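C2 toxin component I (Clostridium botulinum, PDB 2J3X) transfers ADP-ribose from NAD onto actin of the host cell, as the enzymatic component of the binary C2 toxin. Local coordinates at residues 66-69 and 70-73; 75-78 and 79-82; 239-242 and 243-247. The protein carries 2 engineered substitutions. One frame throughout, in Å; residues are numbered along the deposited sequence.

Contact 1 (66-69 and 70-73); sequences TAIE and IMKE. With SO4 (sulfate ion), chain U; SO4 (sulfate ion), chain M.
On the short surface α-helix 65-73, Ile68 and Met71 meet on the side turned to the next helix, while Thr66, Glu69 and Lys72 carry polar ends. Four successive i to i+4 backbone bonds hold the turns: Ile70 N to Thr66 O, Met71 N to Ala67 O, Lys72 N to Ile68 O at 2.9 Å, and Glu73 N to Glu69 O. Just before the helix, Ser64 OG is bonded to Ala67 N. The apolar meeting is made by chain ends: Met71 runs out extended and then bends at its thioether (chi3 -74°), which brings CE to 3.6 Å from Ile68 CD1, the two side chains passing at a slant. The other branch of Ile68, CG2, is 3.9 Å from Lys72 CE, so the aliphatic part of the lysine lies against the isoleucine before its ammonium departs. Fully extended, Lys72 puts NZ 2.8 Å from O4 of one sulfate, and Glu83 gives it a long, weak ion pair. A second sulfate lies by Thr66 and Glu69; Glu69 OE1 comes within 2.6 Å of its O2, close enough that one acid group probably holds a proton, consistent with a structure determined at pH 3.0. Lys224 NZ and Arg86 NH1 are also hydrogen-bonded to sulfate. Both ions probably come from the crystallisation liquor. Leu79 of helix 77-90 packs against Ile68, Met71 and Lys72. With its hydrophobic side inward and charged residues outward, this is a typical amphipathic surface helix.

Contact 2 (75-78 and 79-82); sequences ENQN and LFDV. Unlike the reference sequence in segment 75-78: Gln77 (reference His).
Asn76 caps the start of helix 77-90 by accepting a hydrogen bond from Leu79 N at its side-chain OD1, 2.8 Å away. The torsion that swings CG opposite the backbone N (chi1 -176°) carries the amide forward over the first turn, where OD1 also lies 3.8 Å from Leu79 CB. Glu75, one residue earlier, has positive phi and closes the preceding helix in a Schellman motif, so only three residues separate the end of helix 65-73 from the start of helix 77-90. The tight part is centred on Asn76 O. It takes the nearly straight bond from Phe80 N (3.0 Å), which lies in its carbonyl plane, and it also sits 3.4 Å above one face of the Phe80 ring, displaced toward the rim. The looser, solvent side holds Glu75 and Gln77. Glu75, bent at chi2, brings OE1 in the ring plane to the Phe80 edge, 3.3 Å from CE2, with the carboxylate perpendicular to the ring. Gln77, which replaces the reference histidine, curls back so that NE2 lies 3.7 Å from Phe80 CD2 and gives a weak bond to Glu75 O. Farther along the turn, a water donates to Asn78 OD1 at 2.8 Å and also approaches Asp81, and the same OD1 is bonded to Lys52 NZ. Buried Leu79 fits between two helices: Phe56 of helix 47-59 touches it, as do Ile68, Met71 and Lys72 of helix 65-73, while Asp81 rests on Tyr49 of helix 47-59.

Contact 3 (239-242 and 243-247); sequences SKLS and HEQLG
Ser242 and Gln245 face each other in a capping box at the start of helix 243-254, each side chain bonded to the other's backbone N-H. Ser242 OG, placed between its own backbone N and carbonyl carbon (chi1 69°), points into the first turn and accepts from Gln245 N at 3.0 Å. In return the glutamine extends back alongside the serine, past OG, and its OE1 receives Ser242 N at 2.9 Å in an almost straight bond (173°), the donor tilted modestly from the amide plane. The other end of that amide, NE2, is bonded to Ser284 OG of helix 273-286, which fixes which way the group is turned. Outside the box, Leu241 and Leu246 touch across the helix start, CD1 to CD1 at 4.2 Å. This loose apolar pairing of the residue before the cap with the fourth helical residue is a hydrophobic staple. Leu241 and Gln245, slanted against each other, both lie on Ala285 and Val288. One water also donates to Gln245 OE1 and to Lys240 O, each at 2.7 Å.

Contacts 1 and 2 are consecutive in the chain and in space: helix 65-73 carries the first, helix 77-90 the second, their centres about 10 Å apart. They touch directly, Met71 O lying 2.9 Å from Asn76 N in a probable hydrogen bond, and Lys72 CG packing on Leu79 CD2, so the two form one corner between helices in the first ADP-ribosyltransferase family region. Contact 3 comes much later, at the start of helix 243-254 in the second such region, with its centre about 41 Å from that of contact 1 and 48 Å from that of contact 2. The contacts thus lie in helical parts of both family regions of the enzymatic component, two regions of one clan.

Contact 1 (66-69 and 70-73)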
loop_
_atom_site.group_PDB
_atom_site.type_symbol
_atom_site.label_atom_id
_atom_site.label_comp_id
_atom_site.label_asym_id
_atom_site.label_seq_id
_atom_site.Cartn_x
_atom_site.Cartn_y
_atom_site.Cartn_z
ATOM N N THR A 66 -3.610 15.540 11.620
ATOM C CA THR A 66 -3.271 16.962 11.856
ATOM C C THR A 66 -2.872 17.699 10.583
ATOM O O THR A 66 -3.373 18.796 10.301
ATOM C CB THR A 66 -2.144 17.074 12.894
ATOM O OG1 THR A 66 -2.614 16.521 14.113
ATOM C CG2 THR A 66 -1.802 18.548 13.155
ATOM N N ALA A 67 -2.011 17.068 9.784
ATOM C CA ALA A 67 -1.523 17.684 8.565
ATOM C C ALA A 67 -2.684 17.792 7.565
ATOM O O ALA A 67 -2.806 18.792 6.852
ATOM C CB ALA A 67 -0.389 16.839 7.978
ATOM N N ILE A 68 -3.579 16.785 7.522
ATOM C CA ILE A 68 -4.724 16.879 6.615
ATOM C C ILE A 68 -5.633 18.052 6.995
ATOM O O ILE A 68 -6.064 18.832 6.127
ATOM C CB ILE A 68 -5.567 15.545 6.662
ATOM C CG1 ILE A 68 -4.696 14.365 6.225
ATOM C CG2 ILE A 68 -6.852 15.631 5.791
ATOM C CD1 ILE A 68 -3.873 14.563 4.892
ATOM N N GLU A 69 -5.907 18.190 8.298
ATOM C CA GLU A 69 -6.780 19.257 8.794
ATOM C C GLU A 69 -6.179 20.631 8.505
ATOM O O GLU A 69 -6.904 21.547 8.101
ATOM C CB GLU A 69 -6.943 19.062 10.286
ATOM C CG GLU A 69 -7.764 17.810 10.596
ATOM C CD GLU A 69 -7.655 17.392 12.033
ATOM O OE1 GLU A 69 -6.851 17.962 12.814
ATOM O OE2 GLU A 69 -8.371 16.460 12.396
ATOM N N ILE A 70 -4.859 20.777 8.679
ATOM C CA ILE A 70 -4.197 22.020 8.272
ATOM C C ILE A 70 -4.444 22.335 6.800
ATOM O O ILE A 70 -4.777 23.461 6.464
ATOM C CB ILE A 70 -2.664 21.991 8.585
ATOM C CG1 ILE A 70 -2.455 22.196 10.079
ATOM C CG2 ILE A 70 -1.899 23.016 7.726
ATOM C CD1 ILE A 70 -1.073 21.667 10.604
ATOM N N MET A 71 -4.271 21.361 5.905
ATOM C CA MET A 71 -4.526 21.592 4.512
ATOM C C MET A 71 -5.981 21.971 4.193
ATOM O O MET A 71 -6.225 22.832 3.351
ATOM C CB MET A 71 -4.127 20.324 3.710
ATOM C CG MET A 71 -2.586 20.273 3.518
ATOM S SD MET A 71 -2.175 18.946 2.332
ATOM C CE MET A 71 -2.451 17.475 3.331
ATOM N N LYS A 72 -6.950 21.314 4.848
ATOM C CA LYS A 72 -8.352 21.696 4.623
ATOM C C LYS A 72 -8.576 23.146 5.079
ATOM O O LYS A 72 -9.192 23.911 4.384
ATOM C CB LYS A 72 -9.310 20.775 5.433
ATOM C CG LYS A 72 -9.283 19.291 4.849
ATOM C CD LYS A 72 -10.290 18.399 5.583
ATOM C CE LYS A 72 -10.402 17.018 4.899
ATOM N NZ LYS A 72 -11.300 16.199 5.738
ATOM N N GLU A 73 -8.092 23.501 6.250
ATOM C CA GLU A 73 -8.349 24.886 6.742
ATOM C C GLU A 73 -7.581 25.907 5.923
ATOM O O GLU A 73 -7.999 27.076 5.860
ATOM C CB GLU A 73 -8.052 24.990 8.226
ATOM C CG GLU A 73 -9.016 24.045 9.029
ATOM C CD GLU A 73 -8.786 23.977 10.541
ATOM O OE1 GLU A 73 -7.608 23.799 10.964
ATOM O OE2 GLU A 73 -9.779 24.042 11.304
HETATM S S SO4 U . -5.327 18.151 15.669
HETATM O O1 SO4 U . -5.138 19.296 14.774
HETATM O O2 SO4 U . -6.318 17.155 15.197
HETATM O O3 SO4 U . -4.025 17.483 15.824
HETATM O O4 SO4 U . -5.765 18.626 16.989
HETATM S S SO4 M . -10.977 13.039 3.346
HETATM O O1 SO4 M . -10.126 13.736 2.318
HETATM O O2 SO4 M . -12.341 13.111 2.830
HETATM O O3 SO4 M . -10.611 11.619 3.416
HETATM O O4 SO4 M . -10.876 13.700 4.651
#

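Contact 2 (75-78 and 79-82)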
loop_
_atom_site.group_PDB
_atom_site.type_symbol
_atom_site.label_atom_id
_atom_site.label_comp_id
_atom_site.label_asym_id
_atom_site.label_seq_id
_atom_site.Cartn_x
_atom_site.Cartn_y
_atom_site.Cartn_z
ATOM N N GLU A 75 -7.507 25.660 2.732
ATOM C CA GLU A 75 -8.135 25.590 1.414
ATOM C C GLU A 75 -7.214 24.988 0.343
ATOM O O GLU A 75 -7.119 25.501 -0.788
ATOM C CB GLU A 75 -8.585 26.990 0.956
ATOM C CG GLU A 75 -9.321 27.788 2.007
ATOM C CD GLU A 75 -10.766 27.442 2.006
ATOM O OE1 GLU A 75 -11.058 26.232 1.892
ATOM O OE2 GLU A 75 -11.603 28.358 2.083
ATOM N N ASN A 76 -6.518 23.915 0.694
ATOM C CA ASN A 76 -5.603 23.284 -0.223
ATOM C C ASN A 76 -6.347 22.686 -1.418
ATOM O O ASN A 76 -7.157 21.750 -1.246
ATOM C CB ASN A 76 -4.789 22.235 0.519
ATOM C CG ASN A 76 -3.724 21.591 -0.368
ATOM O OD1 ASN A 76 -4.050 20.818 -1.263
ATOM N ND2 ASN A 76 -2.469 21.990 -0.189
ATOM N N GLN A 77 -6.039 23.183 -2.618
ATOM C CA GLN A 77 -6.762 22.779 -3.819
ATOM C C GLN A 77 -6.378 21.377 -4.223
ATOM O O GLN A 77 -7.226 20.661 -4.808
ATOM C CB GLN A 77 -6.549 23.760 -4.995
ATOM C CG GLN A 77 -7.259 25.165 -4.746
ATOM C CD GLN A 77 -8.721 25.055 -4.310
ATOM O OE1 GLN A 77 -9.563 24.453 -5.011
ATOM N NE2 GLN A 77 -9.039 25.644 -3.133
ATOM N N ASN A 78 -5.131 20.971 -3.961
ATOM C CA ASN A 78 -4.772 19.562 -4.313
ATOM C C ASN A 78 -5.668 18.603 -3.518
ATOM O O ASN A 78 -6.224 17.654 -4.097
ATOM C CB ASN A 78 -3.309 19.291 -4.047
ATOM C CG ASN A 78 -2.402 19.970 -5.068
ATOM O OD1 ASN A 78 -2.850 20.321 -6.153
ATOM N ND2 ASN A 78 -1.123 20.126 -4.723
ATOM N N LEU A 79 -5.850 18.872 -2.221
ATOM C CA LEU A 79 -6.648 17.941 -1.402
ATOM C C LEU A 79 -8.110 18.012 -1.822
ATOM O O LEU A 79 -8.786 16.980 -1.920
ATOM C CB LEU A 79 -6.461 18.258 0.095
ATOM C CG LEU A 79 -7.343 17.491 1.049
ATOM C CD1 LEU A 79 -6.976 15.945 0.987
ATOM C CD2 LEU A 79 -7.098 18.011 2.474
ATOM N N PHE A 80 -8.637 19.223 -1.996
ATOM C CA PHE A 80 -10.046 19.343 -2.454
ATOM C C PHE A 80 -10.260 18.662 -3.792
ATOM O O PHE A 80 -11.318 18.058 -4.009
ATOM C CB PHE A 80 -10.472 20.798 -2.595
ATOM C CG PHE A 80 -10.551 21.546 -1.270
ATOM C CD1 PHE A 80 -10.495 20.898 -0.042
ATOM C CD2 PHE A 80 -10.788 22.917 -1.296
ATOM C CE1 PHE A 80 -10.575 21.653 1.191
ATOM C CE2 PHE A 80 -10.888 23.649 -0.117
ATOM C CZ PHE A 80 -10.791 23.036 1.103
ATOM N N ASP A 81 -9.286 18.771 -4.686
ATOM C CA ASP A 81 -9.409 18.118 -6.003
ATOM C C ASP A 81 -9.463 16.589 -5.860
ATOM O O ASP A 81 -10.309 15.933 -6.478
ATOM C CB ASP A 81 -8.260 18.520 -6.951
ATOM C CG ASP A 81 -8.475 19.895 -7.573
ATOM O OD1 ASP A 81 -9.629 20.372 -7.555
ATOM O OD2 ASP A 81 -7.485 20.469 -8.078
ATOM N N VAL A 82 -8.583 16.007 -5.042
ATOM C CA VAL A 82 -8.666 14.551 -4.727
ATOM C C VAL A 82 -10.052 14.210 -4.158
ATOM O O VAL A 82 -10.690 13.210 -4.585
ATOM C CB VAL A 82 -7.544 14.086 -3.762
ATOM C CG1 VAL A 82 -7.795 12.675 -3.137
ATOM C CG2 VAL A 82 -6.143 14.182 -4.455
HETATM O O HOH W 1 -5.058 20.388 -7.812
#

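Contact 3 (239-242 and 243-247)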
loop_
_atom_site.group_PDB
_atom_site.type_symbol
_atom_site.label_atom_id
_atom_site.label_comp_id
_atom_site.label_asym_id
_atom_site.label_seq_id
_atom_site.Cartn_x
_atom_site.Cartn_y
_atom_site.Cartn_z
ATOM N N SER A 239 -11.426 -10.220 28.926
ATOM C CA SER A 239 -12.264 -11.245 29.553
ATOM C C SER A 239 -11.659 -12.623 29.302
ATOM O O SER A 239 -11.973 -13.545 30.038
ATOM C CB SER A 239 -13.701 -11.192 29.007
ATOM O OG SER A 239 -13.800 -11.901 27.758
ATOM N N LYS A 240 -10.822 -12.768 28.273
ATOM C CA LYS A 240 -10.261 -14.113 27.947
ATOM C C LYS A 240 -8.902 -14.405 28.567
ATOM O O LYS A 240 -8.403 -15.564 28.457
ATOM C CB LYS A 240 -10.096 -14.277 26.440
ATOM C CG LYS A 240 -11.469 -14.376 25.693
ATOM C CD LYS A 240 -11.276 -14.525 24.211
ATOM C CE LYS A 240 -12.554 -14.900 23.519
ATOM N NZ LYS A 240 -12.830 -16.394 23.674
ATOM N N LEU A 241 -8.301 -13.406 29.186
ATOM C CA LEU A 241 -6.942 -13.518 29.743
ATOM C C LEU A 241 -7.010 -14.019 31.200
ATOM O O LEU A 241 -7.919 -13.644 31.939
ATOM C CB LEU A 241 -6.271 -12.142 29.748
ATOM C CG LEU A 241 -5.930 -11.510 28.383
ATOM C CD1 LEU A 241 -5.107 -10.239 28.558
ATOM C CD2 LEU A 241 -5.242 -12.504 27.446
ATOM N N SER A 242 -6.050 -14.843 31.604
ATOM C CA SER A 242 -5.952 -15.202 33.019
ATOM C C SER A 242 -5.460 -13.983 33.780
ATOM O O SER A 242 -4.915 -13.002 33.199
ATOM C CB SER A 242 -4.950 -16.361 33.198
ATOM O OG SER A 242 -3.628 -15.898 32.922
ATOM N N HIS A 243 -5.593 -13.998 35.099
ATOM C CA HIS A 243 -5.139 -12.864 35.873
ATOM C C HIS A 243 -3.637 -12.624 35.659
ATOM O O HIS A 243 -3.191 -11.481 35.585
ATOM C CB HIS A 243 -5.460 -13.067 37.365
ATOM C CG HIS A 243 -5.189 -11.858 38.196
ATOM N ND1 HIS A 243 -5.902 -10.687 38.055
ATOM C CD2 HIS A 243 -4.269 -11.628 39.166
ATOM C CE1 HIS A 243 -5.439 -9.787 38.907
ATOM N NE2 HIS A 243 -4.439 -10.330 39.583
ATOM N N GLU A 244 -2.885 -13.719 35.556
ATOM C CA GLU A 244 -1.443 -13.622 35.381
ATOM C C GLU A 244 -1.083 -13.106 33.992
ATOM O O GLU A 244 -0.167 -12.297 33.852
ATOM C CB GLU A 244 -0.780 -14.956 35.648
ATOM C CG GLU A 244 -0.868 -15.395 37.100
ATOM C CD GLU A 244 -0.109 -16.662 37.333
ATOM O OE1 GLU A 244 -0.278 -17.577 36.506
ATOM O OE2 GLU A 244 0.656 -16.760 38.330
ATOM N N GLN A 245 -1.832 -13.520 32.985
ATOM C CA GLN A 245 -1.619 -13.013 31.619
ATOM C C GLN A 245 -1.855 -11.521 31.537
ATOM O O GLN A 245 -1.042 -10.782 30.998
ATOM C CB GLN A 245 -2.525 -13.753 30.638
ATOM C CG GLN A 245 -1.938 -15.053 30.110
ATOM C CD GLN A 245 -2.979 -15.891 29.386
ATOM O OE1 GLN A 245 -4.190 -15.709 29.581
ATOM N NE2 GLN A 245 -2.521 -16.809 28.537
ATOM N N LEU A 246 -2.993 -11.082 32.050
ATOM C CA LEU A 246 -3.316 -9.659 32.148
ATOM C C LEU A 246 -2.236 -8.853 32.864
ATOM O O LEU A 246 -1.802 -7.816 32.348
ATOM C CB LEU A 246 -4.683 -9.470 32.823
ATOM C CG LEU A 246 -5.141 -8.001 32.894
ATOM C CD1 LEU A 246 -5.305 -7.292 31.507
ATOM C CD2 LEU A 246 -6.400 -7.868 33.798
ATOM N N GLY A 247 -1.778 -9.333 34.026
ATOM C CA GLY A 247 -0.761 -8.589 34.785
ATOM C C GLY A 247 0.528 -8.465 34.017
ATOM O O GLY A 247 1.143 -7.417 33.991
HETATM O O HOH W 2 -6.353 -17.279 29.010
#